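Local coordinates for oligopeptide-binding protein appA (PDB 1XOC) that binds oligopeptides outside the cell membrane of Bacillus subtilis and delivers them to an ABC transporter, serving peptide uptake, sporulation and genetic competence, at residues V84-G89 with Y135-K140; S316-K321 with T423-Y428; P320-V325 with E469-Y474. All blocks are in the same frame, centred on the assembly; numbering follows the deposited sequence. Where two conformers were deposited one is given.

Interaction 1 (V84-G89 with Y135-K140); sequences VKIKKG and YEVLFK. With ZN (zinc ion), chain Q.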
loop_
_atom_site.group_PDB
_atom_site.type_symbol
_atom_site.label_atom_id
_atom_site.label_comp_id
_atom_site.label_asym_id
_atom_site.label_seq_id
_atom_site.Cartn_x
_atom_site.Cartn_y
_atom_site.Cartn_z
ATOM N N VAL A 84 -22.363 -13.587 8.618
ATOM C CA VAL A 84 -21.649 -14.044 7.437
ATOM C C VAL A 84 -21.719 -15.544 7.314
ATOM O O VAL A 84 -21.356 -16.264 8.211
ATOM C CB VAL A 84 -20.181 -13.624 7.525
ATOM C CG1 VAL A 84 -19.329 -14.238 6.354
ATOM C CG2 VAL A 84 -20.055 -12.118 7.554
ATOM N N LYS A 85 -22.260 -16.011 6.196
ATOM C CA LYS A 85 -22.275 -17.427 5.876
ATOM C C LYS A 85 -21.136 -17.707 4.911
ATOM O O LYS A 85 -20.941 -16.975 3.958
ATOM C CB LYS A 85 -23.609 -17.790 5.243
ATOM C CG LYS A 85 -24.760 -17.639 6.225
ATOM C CD LYS A 85 -26.143 -17.945 5.625
ATOM C CE LYS A 85 -27.313 -17.581 6.622
ATOM N NZ LYS A 85 -27.273 -16.147 7.183
ATOM N N ILE A 86 -20.409 -18.787 5.160
ATOM C CA ILE A 86 -19.186 -19.139 4.451
ATOM C C ILE A 86 -19.504 -20.262 3.472
ATOM O O ILE A 86 -20.249 -21.175 3.812
ATOM C CB ILE A 86 -18.140 -19.634 5.495
ATOM C CG1 ILE A 86 -17.827 -18.515 6.528
ATOM C CG2 ILE A 86 -16.873 -20.132 4.842
ATOM C CD1 ILE A 86 -17.065 -18.990 7.748
ATOM N N LYS A 87 -18.978 -20.181 2.260
ATOM C CA LYS A 87 -19.097 -21.295 1.299
ATOM C C LYS A 87 -18.572 -22.609 1.884
ATOM O O LYS A 87 -17.548 -22.628 2.579
ATOM C CB LYS A 87 -18.356 -20.944 -0.001
ATOM C CG LYS A 87 -19.063 -19.855 -0.837
ATOM C CD LYS A 87 -18.224 -19.493 -2.030
ATOM C CE LYS A 87 -18.927 -18.683 -3.065
ATOM N NZ LYS A 87 -18.873 -17.263 -2.842
ATOM N N LYS A 88 -19.279 -23.700 1.588
ATOM C CA LYS A 88 -18.919 -25.032 2.046
ATOM C C LYS A 88 -18.031 -25.713 1.015
ATOM O O LYS A 88 -18.122 -25.434 -0.192
ATOM C CB LYS A 88 -20.173 -25.869 2.257
ATOM C CG LYS A 88 -21.195 -25.261 3.190
ATOM C CD LYS A 88 -22.331 -26.252 3.421
ATOM C CE LYS A 88 -23.614 -25.584 3.945
ATOM N NZ LYS A 88 -23.439 -25.213 5.352
ATOM N N GLY A 89 -17.163 -26.601 1.487
ATOM C CA GLY A 89 -16.315 -27.393 0.602
ATOM C C GLY A 89 -15.044 -26.707 0.157
ATOM O O GLY A 89 -14.354 -27.181 -0.758
ATOM N N TYR A 135 -20.376 -23.133 9.383
ATOM C CA TYR A 135 -20.077 -22.229 8.287
ATOM C C TYR A 135 -20.673 -20.844 8.498
ATOM O O TYR A 135 -20.940 -20.137 7.542
ATOM C CB TYR A 135 -20.584 -22.839 6.983
ATOM C CG TYR A 135 -19.909 -24.153 6.716
ATOM C CD1 TYR A 135 -18.669 -24.205 6.113
ATOM C CD2 TYR A 135 -20.521 -25.350 7.082
ATOM C CE1 TYR A 135 -18.035 -25.413 5.874
ATOM C CE2 TYR A 135 -19.894 -26.572 6.838
ATOM C CZ TYR A 135 -18.650 -26.584 6.233
ATOM O OH TYR A 135 -18.055 -27.803 5.993
ATOM N N GLU A 136 -20.852 -20.437 9.744
ATOM C CA GLU A 136 -21.502 -19.156 10.004
ATOM C C GLU A 136 -20.846 -18.394 11.137
ATOM O O GLU A 136 -20.578 -18.962 12.198
ATOM C CB GLU A 136 -22.957 -19.321 10.313
ATOM C CG GLU A 136 -23.784 -18.044 10.390
ATOM C CD GLU A 136 -25.248 -18.296 10.092
ATOM O OE1 GLU A 136 -25.702 -19.442 10.368
ATOM O OE2 GLU A 136 -25.943 -17.355 9.588
ATOM N N VAL A 137 -20.615 -17.098 10.909
ATOM C CA VAL A 137 -19.962 -16.253 11.897
ATOM C C VAL A 137 -20.699 -14.933 12.066
ATOM O O VAL A 137 -21.183 -14.365 11.102
ATOM C CB VAL A 137 -18.518 -15.937 11.452
ATOM C CG1 VAL A 137 -17.863 -14.942 12.349
ATOM C CG2 VAL A 137 -17.696 -17.199 11.448
ATOM N N LEU A 138 -20.780 -14.446 13.298
ATOM C CA LEU A 138 -21.387 -13.136 13.581
ATOM C C LEU A 138 -20.291 -12.190 14.062
ATOM O O LEU A 138 -19.625 -12.466 15.050
ATOM C CB LEU A 138 -22.472 -13.231 14.656
ATOM C CG LEU A 138 -23.150 -11.903 14.999
ATOM C CD1 LEU A 138 -24.126 -11.445 13.891
ATOM C CD2 LEU A 138 -23.898 -12.044 16.318
ATOM N N PHE A 139 -20.117 -11.095 13.330
ATOM C CA PHE A 139 -19.256 -10.008 13.736
ATOM C C PHE A 139 -20.054 -8.952 14.445
ATOM O O PHE A 139 -21.099 -8.504 13.922
ATOM C CB PHE A 139 -18.600 -9.379 12.520
ATOM C CG PHE A 139 -17.651 -10.295 11.780
ATOM C CD1 PHE A 139 -18.062 -11.015 10.690
ATOM C CD2 PHE A 139 -16.338 -10.390 12.151
ATOM C CE1 PHE A 139 -17.141 -11.833 9.987
ATOM C CE2 PHE A 139 -15.441 -11.189 11.439
ATOM C CZ PHE A 139 -15.828 -11.895 10.373
ATOM N N LYS A 140 -19.603 -8.540 15.634
ATOM C CA LYS A 140 -20.265 -7.501 16.403
ATOM C C LYS A 140 -19.319 -6.327 16.591
ATOM O O LYS A 140 -18.159 -6.525 16.949
ATOM C CB LYS A 140 -20.679 -8.032 17.767
ATOM C CG LYS A 140 -21.673 -9.203 17.647
ATOM C CD LYS A 140 -21.946 -9.931 18.950
ATOM C CE LYS A 140 -23.036 -9.289 19.744
ATOM N NZ LYS A 140 -23.311 -10.134 20.925
HETATM ZN ZN ZN Q . -22.866 -11.159 22.940
#

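Interaction 2 (S316-K321 with T423-Y428); sequences SWNYPK and TFPDQY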
loop_
_atom_site.group_PDB
_atom_site.type_symbol
_atom_site.label_atom_id
_atom_site.label_comp_id
_atom_site.label_asym_id
_atom_site.label_seq_id
_atom_site.Cartn_x
_atom_site.Cartn_y
_atom_site.Cartn_z
ATOM N N SER A 316 -10.940 7.809 -6.600
ATOM C CA SER A 316 -11.823 7.619 -5.475
ATOM C C SER A 316 -13.102 8.423 -5.648
ATOM O O SER A 316 -13.075 9.604 -6.036
ATOM C CB SER A 316 -11.161 8.069 -4.193
ATOM O OG SER A 316 -12.092 7.974 -3.130
ATOM N N TRP A 317 -14.224 7.821 -5.263
ATOM C CA TRP A 317 -15.485 8.553 -5.218
ATOM C C TRP A 317 -15.421 9.696 -4.210
ATOM O O TRP A 317 -16.244 10.605 -4.256
ATOM C CB TRP A 317 -16.675 7.638 -4.891
ATOM C CG TRP A 317 -16.565 6.860 -3.618
ATOM C CD1 TRP A 317 -16.149 5.575 -3.501
ATOM C CD2 TRP A 317 -16.897 7.290 -2.287
ATOM N NE1 TRP A 317 -16.167 5.185 -2.200
ATOM C CE2 TRP A 317 -16.658 6.204 -1.431
ATOM C CE3 TRP A 317 -17.396 8.464 -1.744
ATOM C CZ2 TRP A 317 -16.866 6.269 -0.050
ATOM C CZ3 TRP A 317 -17.636 8.527 -0.370
ATOM C CH2 TRP A 317 -17.369 7.436 0.460
ATOM N N ASN A 318 -14.463 9.657 -3.293
ATOM C CA ASN A 318 -14.355 10.698 -2.279
ATOM C C ASN A 318 -13.417 11.829 -2.675
ATOM O O ASN A 318 -13.212 12.765 -1.902
ATOM C CB ASN A 318 -13.864 10.082 -0.974
ATOM C CG ASN A 318 -14.251 10.897 0.243
ATOM O OD1 ASN A 318 -15.323 11.496 0.301
ATOM N ND2 ASN A 318 -13.366 10.925 1.229
ATOM N N TYR A 319 -12.805 11.727 -3.849
ATOM C CA TYR A 319 -11.847 12.725 -4.269
ATOM C C TYR A 319 -12.629 14.004 -4.485
ATOM O O TYR A 319 -13.659 13.985 -5.173
ATOM C CB TYR A 319 -11.128 12.286 -5.533
ATOM C CG TYR A 319 -9.972 13.196 -5.941
ATOM C CD1 TYR A 319 -10.177 14.257 -6.826
ATOM C CD2 TYR A 319 -8.692 13.013 -5.433
ATOM C CE1 TYR A 319 -9.122 15.084 -7.198
ATOM C CE2 TYR A 319 -7.648 13.818 -5.816
ATOM C CZ TYR A 319 -7.862 14.846 -6.692
ATOM O OH TYR A 319 -6.794 15.658 -7.059
ATOM N N PRO A 320 -12.177 15.110 -3.874
ATOM C CA PRO A 320 -12.944 16.345 -3.885
ATOM C C PRO A 320 -12.823 17.060 -5.219
ATOM O O PRO A 320 -11.765 17.583 -5.540
ATOM C CB PRO A 320 -12.310 17.145 -2.753
ATOM C CG PRO A 320 -10.926 16.693 -2.721
ATOM C CD PRO A 320 -10.926 15.254 -3.117
ATOM N N LYS A 321 -13.909 17.073 -5.974
ATOM C CA LYS A 321 -13.924 17.619 -7.324
ATOM C C LYS A 321 -13.761 19.148 -7.370
ATOM O O LYS A 321 -13.143 19.687 -8.293
ATOM C CB LYS A 321 -15.237 17.214 -7.994
ATOM C CG LYS A 321 -15.246 17.350 -9.507
ATOM C CD LYS A 321 -15.999 16.197 -10.165
ATOM C CE LYS A 321 -15.265 14.862 -10.011
ATOM N NZ LYS A 321 -15.877 13.818 -10.887
ATOM N N THR A 423 -9.213 1.045 -0.896
ATOM C CA THR A 423 -10.323 1.236 -1.834
ATOM C C THR A 423 -11.519 1.908 -1.176
ATOM O O THR A 423 -12.430 2.382 -1.861
ATOM C CB THR A 423 -10.789 -0.105 -2.492
ATOM O OG1 THR A 423 -11.167 -1.029 -1.486
ATOM C CG2 THR A 423 -9.683 -0.730 -3.303
ATOM N N PHE A 424 -11.542 1.901 0.155
ATOM C CA PHE A 424 -12.518 2.655 0.928
ATOM C C PHE A 424 -11.805 3.855 1.495
ATOM O O PHE A 424 -10.870 3.731 2.276
ATOM C CB PHE A 424 -13.113 1.819 2.049
ATOM C CG PHE A 424 -14.161 2.527 2.832
ATOM C CD1 PHE A 424 -15.392 2.764 2.265
ATOM C CD2 PHE A 424 -13.909 2.982 4.120
ATOM C CE1 PHE A 424 -16.400 3.431 2.973
ATOM C CE2 PHE A 424 -14.911 3.664 4.826
ATOM C CZ PHE A 424 -16.141 3.877 4.249
ATOM N N PRO A 425 -12.223 5.051 1.083
ATOM C CA PRO A 425 -11.455 6.254 1.382
ATOM C C PRO A 425 -11.631 6.697 2.834
ATOM O O PRO A 425 -12.705 7.148 3.212
ATOM C CB PRO A 425 -12.040 7.272 0.399
ATOM C CG PRO A 425 -13.453 6.860 0.269
ATOM C CD PRO A 425 -13.429 5.355 0.293
ATOM N N ASP A 426 -10.582 6.536 3.642
ATOM C CA ASP A 426 -10.589 6.978 5.052
ATOM C C ASP A 426 -9.109 7.188 5.469
ATOM O O ASP A 426 -8.291 6.227 5.499
ATOM C CB ASP A 426 -11.342 5.978 5.977
ATOM C CG ASP A 426 -11.391 6.432 7.469
ATOM O OD1 ASP A 426 -12.111 5.799 8.317
ATOM O OD2 ASP A 426 -10.740 7.448 7.800
ATOM N N GLN A 427 -8.790 8.452 5.768
ATOM C CA GLN A 427 -7.442 8.933 6.077
ATOM C C GLN A 427 -7.019 8.658 7.516
ATOM O O GLN A 427 -5.879 8.919 7.880
ATOM C CB GLN A 427 -7.388 10.451 5.878
ATOM C CG GLN A 427 -7.750 10.938 4.490
ATOM C CD GLN A 427 -6.973 10.262 3.442
ATOM O OE1 GLN A 427 -7.540 9.732 2.469
ATOM N NE2 GLN A 427 -5.655 10.224 3.625
ATOM N N TYR A 428 -7.946 8.181 8.333
ATOM C CA TYR A 428 -7.693 7.902 9.745
ATOM C C TYR A 428 -6.459 6.992 9.921
ATOM O O TYR A 428 -5.630 7.233 10.789
ATOM C CB TYR A 428 -8.935 7.256 10.348
ATOM C CG TYR A 428 -8.837 6.859 11.793
ATOM C CD1 TYR A 428 -9.343 7.662 12.805
ATOM C CD2 TYR A 428 -8.283 5.631 12.146
ATOM C CE1 TYR A 428 -9.273 7.257 14.130
ATOM C CE2 TYR A 428 -8.213 5.229 13.459
ATOM C CZ TYR A 428 -8.694 6.046 14.443
ATOM O OH TYR A 428 -8.629 5.622 15.757
HETATM O O HOH W 1 -11.664 5.194 -2.748
HETATM O O HOH W 2 -15.046 2.420 -1.504
#

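Interaction 3 (P320-V325 with E469-Y474); sequences PKDIDV and EYEQIY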
loop_
_atom_site.group_PDB
_atom_site.type_symbol
_atom_site.label_atom_id
_atom_site.label_comp_id
_atom_site.label_asym_id
_atom_site.label_seq_id
_atom_site.Cartn_x
_atom_site.Cartn_y
_atom_site.Cartn_z
ATOM N N PRO A 320 -12.177 15.110 -3.874
ATOM C CA PRO A 320 -12.944 16.345 -3.885
ATOM C C PRO A 320 -12.823 17.060 -5.219
ATOM O O PRO A 320 -11.765 17.583 -5.540
ATOM C CB PRO A 320 -12.310 17.145 -2.753
ATOM C CG PRO A 320 -10.926 16.693 -2.721
ATOM C CD PRO A 320 -10.926 15.254 -3.117
ATOM N N LYS A 321 -13.909 17.073 -5.974
ATOM C CA LYS A 321 -13.924 17.619 -7.324
ATOM C C LYS A 321 -13.761 19.148 -7.370
ATOM O O LYS A 321 -13.143 19.687 -8.293
ATOM C CB LYS A 321 -15.237 17.214 -7.994
ATOM C CG LYS A 321 -15.246 17.350 -9.507
ATOM C CD LYS A 321 -15.999 16.197 -10.165
ATOM C CE LYS A 321 -15.265 14.862 -10.011
ATOM N NZ LYS A 321 -15.877 13.818 -10.887
ATOM N N ASP A 322 -14.292 19.833 -6.359
ATOM C CA ASP A 322 -14.451 21.291 -6.393
ATOM C C ASP A 322 -13.894 21.985 -5.143
ATOM O O ASP A 322 -14.494 22.936 -4.634
ATOM C CB ASP A 322 -15.943 21.633 -6.567
ATOM C CG ASP A 322 -16.843 20.884 -5.575
ATOM O OD1 ASP A 322 -17.989 21.331 -5.344
ATOM O OD2 ASP A 322 -16.394 19.846 -5.027
ATOM N N ILE A 323 -12.742 21.517 -4.673
ATOM C CA ILE A 323 -12.101 22.038 -3.465
ATOM C C ILE A 323 -10.871 22.885 -3.838
ATOM O O ILE A 323 -10.077 22.505 -4.707
ATOM C CB ILE A 323 -11.692 20.858 -2.532
ATOM C CG1 ILE A 323 -11.516 21.310 -1.092
ATOM C CG2 ILE A 323 -10.401 20.161 -3.014
ATOM C CD1 ILE A 323 -10.922 20.219 -0.212
ATOM N N ASP A 324 -10.714 24.037 -3.197
ATOM C CA ASP A 324 -9.489 24.812 -3.362
ATOM C C ASP A 324 -8.626 24.623 -2.125
ATOM O O ASP A 324 -8.836 25.236 -1.102
ATOM C CB ASP A 324 -9.794 26.301 -3.616
ATOM C CG ASP A 324 -9.993 26.633 -5.120
ATOM O OD1 ASP A 324 -9.472 25.883 -5.985
ATOM O OD2 ASP A 324 -10.652 27.660 -5.437
ATOM N N VAL A 325 -7.654 23.745 -2.230
ATOM C CA VAL A 325 -6.765 23.430 -1.133
ATOM C C VAL A 325 -5.496 24.276 -1.336
ATOM O O VAL A 325 -5.202 24.651 -2.464
ATOM C CB VAL A 325 -6.502 21.890 -1.150
ATOM C CG1 VAL A 325 -5.050 21.552 -1.102
ATOM C CG2 VAL A 325 -7.307 21.208 -0.064
ATOM N N GLU A 469 -17.982 16.401 4.545
ATOM C CA GLU A 469 -17.193 16.584 5.761
ATOM C C GLU A 469 -15.712 16.313 5.510
ATOM O O GLU A 469 -14.845 16.912 6.157
ATOM C CB GLU A 469 -17.714 15.688 6.887
ATOM C CG GLU A 469 -18.936 16.291 7.594
ATOM C CD GLU A 469 -18.567 17.400 8.582
ATOM O OE1 GLU A 469 -17.542 17.234 9.292
ATOM O OE2 GLU A 469 -19.304 18.413 8.662
ATOM N N TYR A 470 -15.413 15.419 4.567
ATOM C CA TYR A 470 -14.021 15.149 4.207
ATOM C C TYR A 470 -13.331 16.318 3.519
ATOM O O TYR A 470 -12.113 16.408 3.564
ATOM C CB TYR A 470 -13.857 13.833 3.414
ATOM C CG TYR A 470 -13.116 12.819 4.249
ATOM C CD1 TYR A 470 -13.790 11.918 5.059
ATOM C CD2 TYR A 470 -11.731 12.819 4.289
ATOM C CE1 TYR A 470 -13.101 11.020 5.876
ATOM C CE2 TYR A 470 -11.040 11.935 5.096
ATOM C CZ TYR A 470 -11.721 11.025 5.887
ATOM O OH TYR A 470 -11.030 10.122 6.708
ATOM N N GLU A 471 -14.072 17.236 2.912
ATOM C CA GLU A 471 -13.434 18.452 2.381
ATOM C C GLU A 471 -12.616 19.186 3.469
ATOM O O GLU A 471 -11.509 19.662 3.218
ATOM C CB GLU A 471 -14.476 19.402 1.789
ATOM C CG GLU A 471 -15.122 18.901 0.506
ATOM C CD GLU A 471 -16.292 19.774 0.029
ATOM O OE1 GLU A 471 -16.595 20.825 0.659
ATOM O OE2 GLU A 471 -16.927 19.398 -0.987
ATOM N N GLN A 472 -13.167 19.265 4.677
ATOM C CA GLN A 472 -12.472 19.890 5.796
ATOM C C GLN A 472 -11.214 19.143 6.201
ATOM O O GLN A 472 -10.240 19.755 6.594
ATOM C CB GLN A 472 -13.378 19.969 7.018
ATOM C CG GLN A 472 -14.583 20.829 6.839
ATOM C CD GLN A 472 -15.390 20.914 8.113
ATOM O OE1 GLN A 472 -14.871 21.316 9.158
ATOM N NE2 GLN A 472 -16.665 20.534 8.040
ATOM N N ILE A 473 -11.253 17.819 6.149
ATOM C CA ILE A 473 -10.090 17.002 6.520
ATOM C C ILE A 473 -8.969 17.218 5.504
ATOM O O ILE A 473 -7.821 17.446 5.873
ATOM C CB ILE A 473 -10.469 15.513 6.634
ATOM C CG1 ILE A 473 -11.359 15.292 7.848
ATOM C CG2 ILE A 473 -9.225 14.645 6.777
ATOM C CD1 ILE A 473 -12.139 13.960 7.847
ATOM N N TYR A 474 -9.308 17.158 4.224
ATOM C CA TYR A 474 -8.351 17.475 3.168
ATOM C C TYR A 474 -7.725 18.857 3.326
ATOM O O TYR A 474 -6.521 19.009 3.152
ATOM C CB TYR A 474 -9.040 17.380 1.816
ATOM C CG TYR A 474 -9.455 15.988 1.426
ATOM C CD1 TYR A 474 -10.628 15.779 0.726
ATOM C CD2 TYR A 474 -8.650 14.878 1.706
ATOM C CE1 TYR A 474 -11.007 14.519 0.346
ATOM C CE2 TYR A 474 -9.028 13.612 1.331
ATOM C CZ TYR A 474 -10.191 13.449 0.635
ATOM O OH TYR A 474 -10.582 12.212 0.261
HETATM O O HOH W 3 -17.463 21.524 -2.237
#

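Interaction 1 (V84-G89 with Y135-K140)
Val84 and Val137 face each other as a hydrogen-bonded pair of two antiparallel strands, 81-86 and 136-141, the third and fourth across a five-stranded antiparallel sheet. The short segments 84-86 and 136-140 run at 153° to each other. Two nearly straight bonds close the pair: Val84 N gives to Val137 O at 2.9 Å, and Val137 N returns the bond to Val84 O, in the plane of that carbonyl. A third, Ile86 N to Tyr135 O at 2.8 Å, continues the pairing one residue before strand 136-141 begins.

Between these bonds lies the non-hydrogen-bonded pair Lys85 and Glu136, whose side chains run alongside each other in the same direction. The lysine chain bends at its last torsion and, in one of two conformers modelled for Glu136, brings NZ to 3.0 Å from Glu136 OE2. This salt bridge meets the syn side of the carboxylate, 30° out of its plane. In that conformer the lysine would probably offset part of the negative charge of Glu136 and nearby Asp83.

The valine pair points to the other face. Val84 CG2 meets the Phe139 ring at its edge, 3.8 Å from CE1, and Ile86 CD1 touches Val137 CG2 at 4.2 Å. Helix 100-108 packs on this face through Val103, which meets Ile86 and Phe139, and Val104, which meets Val137. Farther along, Lys140 NZ binds a zinc ion at 2.3 Å.

Past the end of strand 81-86, the Lys88 and Tyr135 side chains cross at about a right angle. The phenol OH is held by Glu97, which also accepts from Gly89 N and so ties the ring to this loop. Lys88 CG sits over the ring centre, 3.8 Å from the centroid and 6° off the normal, a CH-pi contact.

Interaction 2 (S316-K321 with T423-Y428)
Pro425 is the apolar centre of this meeting of two loops: its ring is wedged against Ser316, Trp317 and Asn318, which belong to a type I beta turn from Ser316 to Tyr319. The principal contact is CH-pi. Pro425 CG lies over the indole face, 3.9 Å from the centroid of the six-membered ring and 28° off its normal, offset toward the rim. Trp317 CG stands between the backbone N and the carbonyl carbon (chi1 56°), which folds the indole back over its own turn, so that Asn318 CB lies over the same face as Pro425 CG. Asn318 CB also packs against Pro425 CG at 3.5 Å, while Phe424 CE1 reaches the indole edge 4.2 Å from Trp317 CZ2.

Polar links between the loops run through water. Thr423 O accepts from two waters: one lies 2.8 Å from Ser316 OG, the other accepts from Trp317 NE1 at 3.1 Å in the indole plane. Asn318 N donates to Ser316 OG at 2.9 Å, an ST turn that fixes the hydroxyl beside Pro425 CB. Thr423 hydrogen-bonds the backbone of the bound peptide, so these waters connect the turn to a peptide-binding residue.

Helix 463-480 flanks the contact, with Ser467 bonded to Asn318 OD1 and Tyr466 to Pro425 O; Phe424 packs on helix 147-155, while Asp426 caps Tyr428 N as helix 428-431 begins.

Interaction 3 (P320-V325 with E469-Y474)
Tyr474 CG lies anti to its carbonyl carbon (chi1 -67°), directing the phenol toward Pro320, while Ile323 carries CG1 anti to the backbone N (chi1 -159°) and stretches CD1 toward the helix. The contact is thus a loop laid against one side of helix 463-480, a loop-on-helix packing in which Pro320, Ile323 and Val325 meet Glu471 and Tyr474, one helical turn apart.

Pro320 and Tyr474 cross obliquely. Pro320 CD comes to 3.5 Å from Tyr474 CE1, and Pro320 CG lies 3.6 Å from Tyr474 CD1, so both proline carbons lie near the CD1-CE1 bond of the tyrosine. On its own helix the tyrosine ring has Tyr470 CD2 over one face, and its OH makes a weak hydrogen bond to Asn318 O. With an alanine in place of Pro320, CG and CD are gone, which would probably open a gap beside Tyr474 CD1 and CE1 and leave the phenol freer to shift.

Ile323 CD1 rests on the helix surface, 3.5 Å from Glu471 O and 4.0 Å from Tyr474 CB. Farther along, Val325 CG2 approaches Tyr474 O at 4.0 Å; Gln475 touches both aliphatic side chains and continues the surface on which they rest.

At the solvent side two acids come close. Asp322 OD2 and Glu471 OE2 are 4.1 Å apart, their carboxylate planes turned 85° against each other. A water lies between them, donating to Glu471 OE2 and only weakly to Asp322 OD1. The proximity of the acids would probably be unfavourable without compensation, and one turn earlier on the helix Lys468 provides it, its NZ forming a salt bridge with Glu471 OE1.

Overall arrangement
Interaction 1 lies apart, in the five-stranded antiparallel sheet, with its centre about 29 Å from that of interaction 2 and about 39 Å from that of interaction 3. It also closes before the others open along the chain. Interactions 2 and 3 are neighbours, their centres about 10 Å apart: both start in the loop between strand 306-307 and helix 332-341 and share Pro320 and Lys321. Interaction 3 lies on helix 463-480, which also flanks interaction 2. Tyr470 joins them, its OH accepting a probable hydrogen bond from Gln427 N. One loop is therefore held by residues distant in sequence, close to peptide-binding Thr423, whereas interaction 1 joins two inner strands of a separate sheet.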